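Local coordinates for protein intradiol ring-cleavage dioxygenase (Streptomyces sp. SirexAA-E, PDB 4ILT) that probably catalyses the iron(III)-dependent intradiol ring cleavage of catechol-type aromatic compounds, as the dioxygenase domain of a secreted enzyme fused to a carbohydrate-binding domain, at residues Q7-Y12 against V110-L115. Residues are numbered along the deposited sequence; the frame is centred on the assembly and turned at random.
Sequences QMEGPY and VLTTQL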
ATOM      1  N   GLN A   7      11.214   3.854   1.693  1.00 30.21           N
ATOM      2  CA  GLN A   7      11.639   4.005   0.300  1.00 30.25           C
ATOM      3  C   GLN A   7      11.249   5.377  -0.264  1.00 34.98           C
ATOM      4  O   GLN A   7      10.646   6.199   0.435  1.00 36.79           O
ATOM      5  CB  GLN A   7      11.079   2.884  -0.581  1.00 29.99           C
ATOM      6  CG  GLN A   7      11.554   1.487  -0.198  1.00 30.69           C
ATOM      7  CD  GLN A   7      11.482   0.509  -1.357  1.00 30.23           C
ATOM      8  OE1 GLN A   7      10.681   0.672  -2.279  1.00 27.23           O
ATOM      9  NE2 GLN A   7      12.327  -0.518  -1.314  1.00 32.39           N
ATOM     10  N   MET A   8      11.641   5.637  -1.509  1.00 35.61           N
ATOM     11  CA  MET A   8      11.250   6.853  -2.214  1.00 31.43           C
ATOM     12  C   MET A   8       9.724   7.047  -2.290  1.00 36.86           C
ATOM     13  O   MET A   8       8.962   6.090  -2.489  1.00 37.06           O
ATOM     14  CB  MET A   8      11.768   6.784  -3.651  1.00 32.12           C
ATOM     15  CG  MET A   8      13.139   7.391  -3.890  1.00 40.88           C
ATOM     16  SD  MET A   8      13.709   7.006  -5.560  1.00 52.40           S
ATOM     17  CE  MET A   8      12.134   6.873  -6.421  1.00 34.89           C
ATOM     18  N   GLU A   9       9.301   8.304  -2.208  1.00 30.96           N
ATOM     19  CA  GLU A   9       7.930   8.713  -2.491  1.00 29.29           C
ATOM     20  C   GLU A   9       7.613   8.517  -3.976  1.00 32.22           C
ATOM     21  O   GLU A   9       6.475   8.221  -4.349  1.00 35.51           O
ATOM     22  CB  GLU A   9       7.771  10.185  -2.120  1.00 34.23           C
ATOM     23  CG  GLU A   9       6.420  10.642  -1.644  1.00 29.16           C
ATOM     24  CD  GLU A   9       6.470  12.099  -1.184  1.00 33.44           C
ATOM     25  OE1 GLU A   9       6.481  12.351   0.045  1.00 35.57           O
ATOM     26  OE2 GLU A   9       6.511  12.998  -2.054  1.00 27.27           O
ATOM     27  N   GLY A  10       8.615   8.704  -4.826  1.00 26.94           N
ATOM     28  CA  GLY A  10       8.382   8.695  -6.252  1.00 27.02           C
ATOM     29  C   GLY A  10       7.808  10.023  -6.706  1.00 34.26           C
ATOM     30  O   GLY A  10       7.613  10.921  -5.881  1.00 30.55           O
ATOM     31  N   PRO A  11       7.538  10.161  -8.020  1.00 35.74           N
ATOM     32  CA  PRO A  11       7.074  11.424  -8.608  1.00 36.15           C
ATOM     33  C   PRO A  11       5.635  11.766  -8.282  1.00 32.43           C
ATOM     34  O   PRO A  11       5.286  12.928  -8.420  1.00 32.29           O
ATOM     35  CB  PRO A  11       7.187  11.176 -10.122  1.00 32.99           C
ATOM     36  CG  PRO A  11       8.098  10.000 -10.260  1.00 36.74           C
ATOM     37  CD  PRO A  11       7.816   9.157  -9.058  1.00 35.88           C
ATOM     38  N   TYR A  12       4.812  10.792  -7.897  1.00 32.43           N
ATOM     39  CA  TYR A  12       3.363  10.982  -8.027  1.00 33.45           C
ATOM     40  C   TYR A  12       2.475  11.093  -6.774  1.00 34.56           C
ATOM     41  O   TYR A  12       1.274  10.849  -6.876  1.00 34.06           O
ATOM     42  CB  TYR A  12       2.792   9.909  -8.973  1.00 30.11           C
ATOM     43  CG  TYR A  12       3.456   9.930 -10.336  1.00 35.66           C
ATOM     44  CD1 TYR A  12       3.227  10.984 -11.219  1.00 36.98           C
ATOM     45  CD2 TYR A  12       4.291   8.901 -10.748  1.00 36.45           C
ATOM     46  CE1 TYR A  12       3.825  11.027 -12.456  1.00 36.93           C
ATOM     47  CE2 TYR A  12       4.898   8.931 -12.000  1.00 39.99           C
ATOM     48  CZ  TYR A  12       4.656  10.001 -12.849  1.00 44.27           C
ATOM     49  OH  TYR A  12       5.244  10.056 -14.098  1.00 48.77           O
ATOM     50  N   VAL A 110       6.448  10.613   9.590  1.00 29.00           N
ATOM     51  CA  VAL A 110       5.893   9.816   8.504  1.00 32.09           C
ATOM     52  C   VAL A 110       6.890   8.757   7.989  1.00 32.90           C
ATOM     53  O   VAL A 110       8.082   9.031   7.818  1.00 25.98           O
ATOM     54  CB  VAL A 110       5.428  10.716   7.312  1.00 31.75           C
ATOM     55  CG1 VAL A 110       4.715   9.897   6.241  1.00 25.40           C
ATOM     56  CG2 VAL A 110       4.518  11.835   7.796  1.00 33.27           C
ATOM     57  N   LEU A 111       6.389   7.536   7.798  1.00 23.67           N
ATOM     58  CA  LEU A 111       7.114   6.525   7.064  1.00 27.30           C
ATOM     59  C   LEU A 111       6.561   6.480   5.641  1.00 26.84           C
ATOM     60  O   LEU A 111       5.362   6.301   5.435  1.00 23.01           O
ATOM     61  CB  LEU A 111       6.965   5.167   7.740  1.00 28.49           C
ATOM     62  CG  LEU A 111       7.624   4.026   6.977  1.00 22.81           C
ATOM     63  CD1 LEU A 111       9.117   3.964   7.313  1.00 22.85           C
ATOM     64  CD2 LEU A 111       6.928   2.750   7.352  1.00 16.47           C
ATOM     65  N   THR A 112       7.423   6.726   4.665  1.00 28.03           N
ATOM     66  CA  THR A 112       7.028   6.631   3.272  1.00 26.27           C
ATOM     67  C   THR A 112       7.678   5.389   2.702  1.00 28.83           C
ATOM     68  O   THR A 112       8.886   5.219   2.800  1.00 31.21           O
ATOM     69  CB  THR A 112       7.497   7.858   2.467  1.00 25.11           C
ATOM     70  OG1 THR A 112       6.915   9.063   3.016  1.00 24.91           O
ATOM     71  CG2 THR A 112       7.112   7.701   1.001  1.00 23.71           C
ATOM     72  N   THR A 113       6.887   4.513   2.102  1.00 32.74           N
ATOM     73  CA  THR A 113       7.435   3.261   1.601  1.00 26.99           C
ATOM     74  C   THR A 113       6.599   2.692   0.463  1.00 25.79           C
ATOM     75  O   THR A 113       5.702   3.361  -0.053  1.00 21.04           O
ATOM     76  CB  THR A 113       7.569   2.235   2.718  1.00 26.84           C
ATOM     77  OG1 THR A 113       8.395   1.158   2.270  1.00 29.82           O
ATOM     78  CG2 THR A 113       6.203   1.696   3.107  1.00 24.63           C
ATOM     79  N   GLN A 114       6.923   1.472   0.039  1.00 26.92           N
ATOM     80  CA  GLN A 114       6.258   0.884  -1.116  1.00 25.30           C
ATOM     81  C   GLN A 114       6.050  -0.602  -0.883  1.00 26.03           C
ATOM     82  O   GLN A 114       6.881  -1.233  -0.235  1.00 28.51           O
ATOM     83  CB  GLN A 114       7.092   1.109  -2.385  1.00 20.68           C
ATOM     84  CG  GLN A 114       7.537   2.545  -2.592  1.00 25.52           C
ATOM     85  CD  GLN A 114       8.083   2.793  -3.982  1.00 34.72           C
ATOM     86  OE1 GLN A 114       7.958   1.937  -4.861  1.00 30.25           O
ATOM     87  NE2 GLN A 114       8.667   3.981  -4.203  1.00 33.46           N
ATOM     88  N   LEU A 115       4.940  -1.149  -1.394  1.00 23.29           N
ATOM     89  CA  LEU A 115       4.680  -2.593  -1.343  1.00 22.53           C
ATOM     90  C   LEU A 115       4.737  -3.225  -2.726  1.00 25.43           C
ATOM     91  O   LEU A 115       4.201  -2.686  -3.701  1.00 24.92           O
ATOM     92  CB  LEU A 115       3.342  -2.923  -0.676  1.00 18.01           C
ATOM     93  CG  LEU A 115       3.180  -2.230   0.669  1.00 23.90           C
ATOM     94  CD1 LEU A 115       1.828  -2.474   1.292  1.00 22.40           C
ATOM     95  CD2 LEU A 115       4.304  -2.637   1.615  1.00 26.33           C
TER
HETATM   96  O   HOH W   1       6.420   5.532  -1.924  1.00 24.03           O
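Gln-7 N donates to Thr-112 O at 2.9 Å and so ties the loop 7-12 to strand 111-116 where Gln-7 and Thr-113 lie closest, their CA atoms 4.5 Å apart. The second direct bond comes from a side chain: Gln-114 NE2 gives a nearly straight hydrogen bond of 2.7 Å to Met-8 O, which lies in the plane of the Gln-114 amide, although NE2 itself sits tilted from the plane of the Met-8 carbonyl. A water also donates to Met-8 O and to Thr-113 O, so two donors grip the Met-8 carbonyl. Gln-114 reaches it with CG beside its own backbone N (chi1 -50°) and an extended chain; its OE1 accepts from Arg-95 NH2, and the amide is thus held at both ends. Across this chain at about a right angle runs Gln-7, whose OE1 lies 3.6 Å from Gln-114 CB, with the two amide planes 75° apart; that OE1 bonds Tyr-116 OH, and NE2 bonds Leu-128 O. A leucine in place of Gln-114 would probably take one of its two donors from Met-8 O and leave Arg-95 without this acceptor. Further along, Thr-112 CG2 packs 3.7 Å from Glu-9 CA, while Lys-102 NZ joins the polar ends, salt-bridged to Glu-9 OE1 and hydrogen-bonded to Thr-112 OG1. Within the chain, strand 111-116 is outermost in its antiparallel sheet, paired with strand 98-104; Gln-7 to Glu-9 meet it before the loop turns away to Tyr-12, stacked on the iron ligand Tyr-63, and Gln-114 touches the iron ligands His-98 and His-100 of that neighbouring strand.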